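Local coordinates for protein family 88 glycosyl hydrolase (Bacteroides thetaiotaomicron, PDB 5NOA) that probably acts as a polysaccharide lyase that removes rhamnose caps from complex arabinogalactan proteins, although its sequence belongs to glycosyl hydrolase family 88, at residues 274-279 with 286-291; 290-295 with 318-323. All blocks are in the same frame, centred on the assembly; numbering follows the deposited sequence.

Interaction 1 of 2, residues 274-279 with 286-291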
ATOM      1  N   TRP A 274      -0.208  -4.137 -15.063  1.00  7.46           N
ATOM      2  CA  TRP A 274      -0.021  -2.748 -15.389  1.00  7.45           C
ATOM      3  C   TRP A 274       1.463  -2.491 -15.576  1.00  7.35           C
ATOM      4  O   TRP A 274       2.272  -2.946 -14.790  1.00  9.17           O
ATOM      5  CB  TRP A 274      -0.567  -1.848 -14.302  1.00  7.59           C
ATOM      6  CG  TRP A 274      -2.065  -1.755 -14.293  1.00  7.12           C
ATOM      7  CD1 TRP A 274      -2.802  -0.718 -14.742  1.00  7.70           C
ATOM      8  CD2 TRP A 274      -2.996  -2.699 -13.741  1.00  7.06           C
ATOM      9  NE1 TRP A 274      -4.137  -0.945 -14.516  1.00  8.20           N
ATOM     10  CE2 TRP A 274      -4.276  -2.145 -13.888  1.00  6.85           C
ATOM     11  CE3 TRP A 274      -2.875  -3.927 -13.111  1.00  7.14           C
ATOM     12  CZ2 TRP A 274      -5.407  -2.796 -13.455  1.00  7.18           C
ATOM     13  CZ3 TRP A 274      -4.010  -4.569 -12.673  1.00  7.69           C
ATOM     14  CH2 TRP A 274      -5.241  -3.990 -12.829  1.00  7.53           C
ATOM     15  N   THR A 275       1.793  -1.748 -16.610  1.00  7.66           N
ATOM     16  CA  THR A 275       3.173  -1.385 -16.886  1.00  7.56           C
ATOM     17  C   THR A 275       3.611  -0.243 -15.989  1.00  7.31           C
ATOM     18  O   THR A 275       2.782   0.546 -15.486  1.00  8.04           O
ATOM     19  CB  THR A 275       3.364  -1.040 -18.376  1.00  8.84           C
ATOM     20  OG1 THR A 275       2.365  -0.113 -18.792  1.00  9.05           O
ATOM     21  CG2 THR A 275       3.258  -2.261 -19.238  1.00  8.32           C
ATOM     22  N   ARG A 276       4.921  -0.157 -15.809  1.00  7.59           N
ATOM     23  CA  ARG A 276       5.509   0.844 -14.943  1.00  7.48           C
ATOM     24  C   ARG A 276       5.023   2.259 -15.232  1.00  8.47           C
ATOM     25  O   ARG A 276       4.761   3.016 -14.282  1.00  9.03           O
ATOM     26  CB  ARG A 276       7.046   0.732 -14.996  1.00  7.43           C
ATOM     27  CG  ARG A 276       7.589  -0.476 -14.253  1.00  8.04           C
ATOM     28  CD  ARG A 276       9.027  -0.763 -14.569  1.00  8.12           C
ATOM     29  NE  ARG A 276       9.124  -1.395 -15.875  1.00  8.05           N
ATOM     30  CZ  ARG A 276      10.268  -1.603 -16.521  1.00  8.78           C
ATOM     31  NH1 ARG A 276      11.430  -1.213 -15.989  1.00 10.85           N
ATOM     32  NH2 ARG A 276      10.270  -2.206 -17.676  1.00  9.35           N
ATOM     33  N   SER A 277       4.902   2.655 -16.509  1.00  8.21           N
ATOM     34  CA  SER A 277       4.165   3.872 -16.925  1.00  8.94           C
ATOM     35  C   SER A 277       2.794   3.375 -17.379  1.00  8.65           C
ATOM     36  O   SER A 277       2.670   2.687 -18.401  1.00  9.27           O
ATOM     37  CB  SER A 277       4.886   4.612 -18.043  1.00  9.52           C
ATOM     38  OG  SER A 277       4.298   5.866 -18.308  1.00 10.91           O
ATOM     39  N   MET A 278       1.774   3.653 -16.590  1.00  7.82           N
ATOM     40  CA  MET A 278       0.482   2.954 -16.751  1.00  8.70           C
ATOM     41  C   MET A 278      -0.142   3.151 -18.115  1.00  8.84           C
ATOM     42  O   MET A 278      -0.797   2.239 -18.609  1.00  9.91           O
ATOM     43  CB  MET A 278      -0.497   3.463 -15.694  1.00 10.20           C
ATOM     44  CG  MET A 278      -0.106   3.085 -14.286  1.00 11.44           C
ATOM     45  SD  MET A 278      -1.099   3.913 -12.992  1.00 10.80           S
ATOM     46  CE  MET A 278      -2.709   3.142 -13.249  1.00 12.36           C
ATOM     47  N   LEU A 279       0.040   4.350 -18.695  1.00  8.43           N
ATOM     48  CA  LEU A 279      -0.587   4.712 -19.963  1.00  9.79           C
ATOM     49  C   LEU A 279       0.355   4.574 -21.153  1.00 11.08           C
ATOM     50  O   LEU A 279      -0.020   4.939 -22.248  1.00 14.25           O
ATOM     51  CB  LEU A 279      -1.144   6.130 -19.903  1.00  9.67           C
ATOM     52  CG  LEU A 279      -2.094   6.439 -18.765  1.00 10.27           C
ATOM     53  CD1 LEU A 279      -2.624   7.857 -18.887  1.00 10.25           C
ATOM     54  CD2 LEU A 279      -3.245   5.486 -18.663  1.00 12.89           C
ATOM     55  N   GLY A 286       6.681  -4.432 -20.416  1.00  9.28           N
ATOM     56  CA  GLY A 286       6.571  -5.728 -19.827  1.00  8.98           C
ATOM     57  C   GLY A 286       5.980  -5.730 -18.434  1.00  8.76           C
ATOM     58  O   GLY A 286       5.566  -4.684 -17.866  1.00  8.69           O
ATOM     59  N   PRO A 287       5.883  -6.931 -17.840  1.00  9.73           N
ATOM     60  CA  PRO A 287       5.235  -7.084 -16.564  1.00 10.75           C
ATOM     61  C   PRO A 287       5.878  -6.296 -15.411  1.00  9.47           C
ATOM     62  O   PRO A 287       7.078  -6.104 -15.336  1.00  9.32           O
ATOM     63  CB  PRO A 287       5.422  -8.562 -16.250  1.00 13.42           C
ATOM     64  CG  PRO A 287       6.078  -9.184 -17.345  1.00 14.33           C
ATOM     65  CD  PRO A 287       6.383  -8.206 -18.383  1.00 11.53           C
ATOM     66  N   GLU A 288       5.042  -5.904 -14.462  1.00  9.55           N
ATOM     67  CA  GLU A 288       5.536  -5.427 -13.175  1.00  8.86           C
ATOM     68  C   GLU A 288       4.534  -5.867 -12.128  1.00  8.14           C
ATOM     69  O   GLU A 288       3.324  -5.808 -12.371  1.00  9.81           O
ATOM     70  CB  GLU A 288       5.775  -3.928 -13.181  1.00  8.84           C
ATOM     71  CG  GLU A 288       6.659  -3.441 -12.020  1.00  9.62           C
ATOM     72  CD  GLU A 288       5.987  -3.329 -10.669  1.00  9.78           C
ATOM     73  OE1 GLU A 288       4.868  -2.784 -10.625  1.00 10.09           O
ATOM     74  OE2 GLU A 288       6.635  -3.715  -9.630  1.00  9.11           O
ATOM     75  N   THR A 289       5.029  -6.282 -10.965  1.00  6.90           N
ATOM     76  CA  THR A 289       4.186  -6.930  -9.970  1.00  7.06           C
ATOM     77  C   THR A 289       3.634  -6.039  -8.896  1.00  7.55           C
ATOM     78  O   THR A 289       2.508  -6.257  -8.445  1.00  8.22           O
ATOM     79  CB  THR A 289       4.944  -8.098  -9.377  1.00  7.07           C
ATOM     80  OG1 THR A 289       5.191  -9.044 -10.409  1.00  8.49           O
ATOM     81  CG2 THR A 289       4.242  -8.784  -8.211  1.00  7.88           C
ATOM     82  N   SER A 290       4.433  -5.120  -8.367  1.00  7.67           N
ATOM     83  CA  SER A 290       3.986  -4.392  -7.185  1.00  8.32           C
ATOM     84  C   SER A 290       2.761  -3.528  -7.439  1.00  7.95           C
ATOM     85  O   SER A 290       1.792  -3.585  -6.655  1.00  8.55           O
ATOM     86  CB  SER A 290       5.126  -3.596  -6.542  1.00  9.68           C
ATOM     87  OG  SER A 290       5.660  -2.613  -7.407  1.00 11.31           O
ATOM     88  N   GLY A 291       2.777  -2.741  -8.507  1.00  7.65           N
ATOM     89  CA  GLY A 291       1.553  -1.968  -8.862  1.00  7.68           C
ATOM     90  C   GLY A 291       0.375  -2.874  -9.081  1.00  7.37           C
ATOM     91  O   GLY A 291      -0.664  -2.723  -8.460  1.00  7.53           O
TER
HETATM   92  O   HOH W   1       2.433  -2.735 -11.896  1.00  9.25           O
HETATM   93  O   HOH W   2       6.623  -2.228 -17.080  1.00  8.44           O
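Arg-276 and Glu-288 meet through their aliphatic parts, crossing at about a right angle. Glu-288 starts with CG anti to the backbone N (chi1 -163°). Glu-288 CB lies 4.0 Å from Trp-274 O, and Glu-288 CG is 3.8 Å from Arg-276 CG. The chain then bends at chi2 (-78°) and brings the carboxylate back over the start of helix 289-304. There Glu-288 OE1 accepts from Gly-291 N through its syn lone pair, at 3.0 Å. Water 1 lies within hydrogen-bonding distance of both Glu-288 OE1 and Trp-274 O. Glu-288 OE2 takes Ser-290 N from above the carboxylate plane; Ser-290 OG meets Glu-288 OE2 on the syn side, at 2.7 Å. Glu-288 is thus the helix N-cap. Replacing it with an alanine would probably leave the amides of Ser-290 and Gly-291 without their cap and open a gap beside Arg-276 CG. Thr-275 CG2 is 3.6 Å from Gly-286 O. Water 2 accepts from Arg-276 N and NE and lies 2.8 Å from Gly-286 O. No direct hydrogen bond joins the segments: they share aliphatic packing and water, with the carboxylate spent on the helix start and Gln-339, the guanidinium on a salt bridge with Glu-343.

Interaction 2 of 2, residues 290-295 with 318-323; sequences SGTAFF and EKAWKY
Thr-292 packs its methyl group against the ring of Tyr-323. Thr-292 CG2 lies 3.7 Å from Tyr-323 CD2, with CE2 slightly farther off. The methyl comes at the ring obliquely. Thr-292 has CG2 anti to its own backbone N (chi1 -58° for OG1), which turns the methyl across to helix 310-328. OG1 is left beside the backbone and bonds to Glu-288 O, one turn earlier. Ala-320 completes the tight part: its CB is 4.3 Å from Thr-292 CG2. The CA atoms of Thr-292 and Ala-320 are 6.8 Å apart, the nearest such pair across the contact. The tyrosine ring reaches along helix 289-304 to its start, where its hydroxyl meets Thr-289. All three touching residues are buried.

The other side of helix 310-328 is looser. Lys-319 and Lys-322 are exposed. Glu-318 is partly exposed and pairs with Arg-371 of helix 358-377. On the first helix, Phe-294 and Phe-295 turn instead to helix 226-242. The two segments run antiparallel, and helices 289-304 and 310-328 follow each other in the chain. Antiparallel packing of consecutive helices is consistent with the (alpha/alpha)6 barrel, the fold expected for family 88 and its six-hairpin clan.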
ATOM      1  N   SER A 290       4.433  -5.120  -8.367  1.00  7.67           N
ATOM      2  CA  SER A 290       3.986  -4.392  -7.185  1.00  8.32           C
ATOM      3  C   SER A 290       2.761  -3.528  -7.439  1.00  7.95           C
ATOM      4  O   SER A 290       1.792  -3.585  -6.655  1.00  8.55           O
ATOM      5  CB  SER A 290       5.126  -3.596  -6.542  1.00  9.68           C
ATOM      6  OG  SER A 290       5.660  -2.613  -7.407  1.00 11.31           O
ATOM      7  N   GLY A 291       2.777  -2.741  -8.507  1.00  7.65           N
ATOM      8  CA  GLY A 291       1.553  -1.968  -8.862  1.00  7.68           C
ATOM      9  C   GLY A 291       0.375  -2.874  -9.081  1.00  7.37           C
ATOM     10  O   GLY A 291      -0.664  -2.723  -8.460  1.00  7.53           O
ATOM     11  N   THR A 292       0.564  -3.864  -9.941  1.00  6.83           N
ATOM     12  CA  THR A 292      -0.469  -4.809 -10.229  1.00  6.34           C
ATOM     13  C   THR A 292      -1.049  -5.428  -8.962  1.00  6.36           C
ATOM     14  O   THR A 292      -2.273  -5.566  -8.827  1.00  6.97           O
ATOM     15  CB  THR A 292       0.064  -5.928 -11.144  1.00  6.78           C
ATOM     16  OG1 THR A 292       0.570  -5.345 -12.339  1.00  7.54           O
ATOM     17  CG2 THR A 292      -0.973  -6.982 -11.513  1.00  7.88           C
ATOM     18  N   ALA A 293      -0.215  -5.849  -8.036  1.00  6.15           N
ATOM     19  CA  ALA A 293      -0.693  -6.477  -6.791  1.00  6.20           C
ATOM     20  C   ALA A 293      -1.508  -5.510  -5.947  1.00  6.01           C
ATOM     21  O   ALA A 293      -2.548  -5.847  -5.428  1.00  6.44           O
ATOM     22  CB  ALA A 293       0.483  -7.048  -5.996  1.00  6.93           C
ATOM     23  N   PHE A 294      -1.027  -4.281  -5.788  1.00  5.89           N
ATOM     24  CA  PHE A 294      -1.791  -3.290  -5.042  1.00  6.52           C
ATOM     25  C   PHE A 294      -3.138  -3.041  -5.708  1.00  6.37           C
ATOM     26  O   PHE A 294      -4.128  -2.847  -5.015  1.00  7.12           O
ATOM     27  CB  PHE A 294      -1.037  -1.967  -4.885  1.00  7.36           C
ATOM     28  CG  PHE A 294       0.069  -1.973  -3.849  1.00  8.04           C
ATOM     29  CD1 PHE A 294      -0.184  -2.340  -2.537  1.00  9.03           C
ATOM     30  CD2 PHE A 294       1.347  -1.600  -4.183  1.00  9.09           C
ATOM     31  CE1 PHE A 294       0.813  -2.352  -1.567  1.00 11.78           C
ATOM     32  CE2 PHE A 294       2.362  -1.579  -3.221  1.00 11.80           C
ATOM     33  CZ  PHE A 294       2.083  -1.974  -1.917  1.00 12.39           C
ATOM     34  N   PHE A 295      -3.178  -2.982  -7.039  1.00  6.50           N
ATOM     35  CA  PHE A 295      -4.449  -2.789  -7.728  1.00  7.10           C
ATOM     36  C   PHE A 295      -5.378  -3.979  -7.525  1.00  7.34           C
ATOM     37  O   PHE A 295      -6.590  -3.798  -7.400  1.00  8.41           O
ATOM     38  CB  PHE A 295      -4.244  -2.550  -9.223  1.00  7.19           C
ATOM     39  CG  PHE A 295      -3.484  -1.287  -9.569  1.00  6.34           C
ATOM     40  CD1 PHE A 295      -3.728  -0.079  -8.941  1.00  6.84           C
ATOM     41  CD2 PHE A 295      -2.583  -1.300 -10.608  1.00  7.40           C
ATOM     42  CE1 PHE A 295      -3.058   1.075  -9.309  1.00  7.64           C
ATOM     43  CE2 PHE A 295      -1.906  -0.153 -10.969  1.00  8.04           C
ATOM     44  CZ  PHE A 295      -2.133   1.040 -10.320  1.00  8.02           C
ATOM     45  N   GLU A 318      -9.804 -10.641 -12.258  1.00  9.15           N
ATOM     46  CA  GLU A 318      -9.470 -11.995 -12.656  1.00  9.43           C
ATOM     47  C   GLU A 318      -8.241 -12.044 -13.544  1.00  9.24           C
ATOM     48  O   GLU A 318      -7.380 -12.929 -13.381  1.00 10.31           O
ATOM     49  CB  GLU A 318     -10.629 -12.701 -13.357  1.00 11.27           C
ATOM     50  CG  GLU A 318     -11.802 -12.976 -12.427  1.00 12.21           C
ATOM     51  CD  GLU A 318     -11.411 -13.801 -11.225  1.00 14.63           C
ATOM     52  OE1 GLU A 318     -10.783 -14.892 -11.360  1.00 16.05           O
ATOM     53  OE2 GLU A 318     -11.667 -13.346 -10.108  1.00 16.63           O
ATOM     54  N   LYS A 319      -8.126 -11.121 -14.491  1.00  9.25           N
ATOM     55  CA  LYS A 319      -6.953 -11.076 -15.363  1.00  9.15           C
ATOM     56  C   LYS A 319      -5.707 -10.750 -14.552  1.00  9.18           C
ATOM     57  O   LYS A 319      -4.626 -11.272 -14.833  1.00  9.31           O
ATOM     58  CB  LYS A 319      -7.145 -10.065 -16.488  1.00 11.50           C
ATOM     59  CG  LYS A 319      -8.066 -10.513 -17.586  1.00 15.23           C
ATOM     60  CD  LYS A 319      -8.069  -9.532 -18.753  1.00 21.37           C
ATOM     61  CE  LYS A 319      -9.058  -8.432 -18.512  1.00 28.76           C
ATOM     62  NZ  LYS A 319      -9.140  -7.576 -19.720  1.00 33.66           N
ATOM     63  N   ALA A 320      -5.837  -9.850 -13.574  1.00  8.01           N
ATOM     64  CA  ALA A 320      -4.698  -9.490 -12.727  1.00  8.76           C
ATOM     65  C   ALA A 320      -4.215 -10.650 -11.870  1.00  8.26           C
ATOM     66  O   ALA A 320      -3.012 -10.901 -11.772  1.00  9.12           O
ATOM     67  CB  ALA A 320      -5.032  -8.283 -11.891  1.00  9.18           C
ATOM     68  N   TRP A 321      -5.167 -11.352 -11.263  1.00  8.92           N
ATOM     69  CA  TRP A 321      -4.790 -12.511 -10.444  1.00  9.69           C
ATOM     70  C   TRP A 321      -4.174 -13.606 -11.286  1.00 10.01           C
ATOM     71  O   TRP A 321      -3.270 -14.304 -10.849  1.00 10.59           O
ATOM     72  CB  TRP A 321      -5.972 -13.045  -9.621  1.00 10.16           C
ATOM     73  CG  TRP A 321      -5.536 -14.217  -8.814  1.00  9.67           C
ATOM     74  CD1 TRP A 321      -5.784 -15.517  -9.087  1.00 11.14           C
ATOM     75  CD2 TRP A 321      -4.663 -14.189  -7.690  1.00  9.62           C
ATOM     76  NE1 TRP A 321      -5.138 -16.322  -8.169  1.00 11.95           N
ATOM     77  CE2 TRP A 321      -4.439 -15.524  -7.307  1.00 10.36           C
ATOM     78  CE3 TRP A 321      -4.047 -13.153  -6.953  1.00 10.81           C
ATOM     79  CZ2 TRP A 321      -3.615 -15.850  -6.241  1.00 10.47           C
ATOM     80  CZ3 TRP A 321      -3.235 -13.488  -5.900  1.00 11.17           C
ATOM     81  CH2 TRP A 321      -3.038 -14.828  -5.552  1.00 11.21           C
ATOM     82  N   LYS A 322      -4.671 -13.774 -12.509  1.00 10.49           N
ATOM     83  CA  LYS A 322      -4.061 -14.695 -13.409  1.00 11.07           C
ATOM     84  C   LYS A 322      -2.554 -14.380 -13.629  1.00 11.08           C
ATOM     85  O   LYS A 322      -1.697 -15.252 -13.533  1.00 11.63           O
ATOM     86  CB  LYS A 322      -4.857 -14.710 -14.687  1.00 12.09           C
ATOM     87  CG  LYS A 322      -4.219 -15.513 -15.765  1.00 13.74           C
ATOM     88  CD  LYS A 322      -5.168 -15.623 -16.947  1.00 15.87           C
ATOM     89  CE  LYS A 322      -4.491 -16.233 -18.149  1.00 21.30           C
ATOM     90  NZ  LYS A 322      -4.354 -17.676 -17.925  1.00 23.40           N
ATOM     91  N   TYR A 323      -2.242 -13.118 -13.880  1.00  9.37           N
ATOM     92  CA  TYR A 323      -0.857 -12.707 -13.980  1.00  9.56           C
ATOM     93  C   TYR A 323      -0.101 -12.997 -12.682  1.00  8.65           C
ATOM     94  O   TYR A 323       1.015 -13.536 -12.708  1.00  8.92           O
ATOM     95  CB  TYR A 323      -0.776 -11.206 -14.344  1.00  9.60           C
ATOM     96  CG  TYR A 323       0.601 -10.656 -14.030  1.00  8.54           C
ATOM     97  CD1 TYR A 323       1.695 -10.917 -14.846  1.00  9.88           C
ATOM     98  CD2 TYR A 323       0.833  -9.970 -12.852  1.00  8.47           C
ATOM     99  CE1 TYR A 323       2.960 -10.498 -14.512  1.00  9.40           C
ATOM    100  CE2 TYR A 323       2.096  -9.523 -12.522  1.00  8.94           C
ATOM    101  CZ  TYR A 323       3.169  -9.809 -13.349  1.00  8.58           C
ATOM    102  OH  TYR A 323       4.466  -9.427 -13.052  1.00  9.01           O
TER

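Interactions 1 and 2 meet at the start of helix 289-304 and share Ser-290 and Gly-291. Their centres are 10 Å apart. Polar links join them directly. Thr-289 OG1 is 2.8 Å from Tyr-323 OH, a probable hydrogen bond between the helix start and helix 310-328. Thr-292 OG1 probably also accepts from Trp-274 N, 3.1 Å away. Packing adds to this: Trp-274 CD2 lies 3.5 Å from Phe-295 CD2, and Pro-287 sits against Tyr-323. The loop before the helix, the first turn and the next helix thus form one continuous, largely buried patch. No ligand is bound at either contact, and both appear to join parts of the fold.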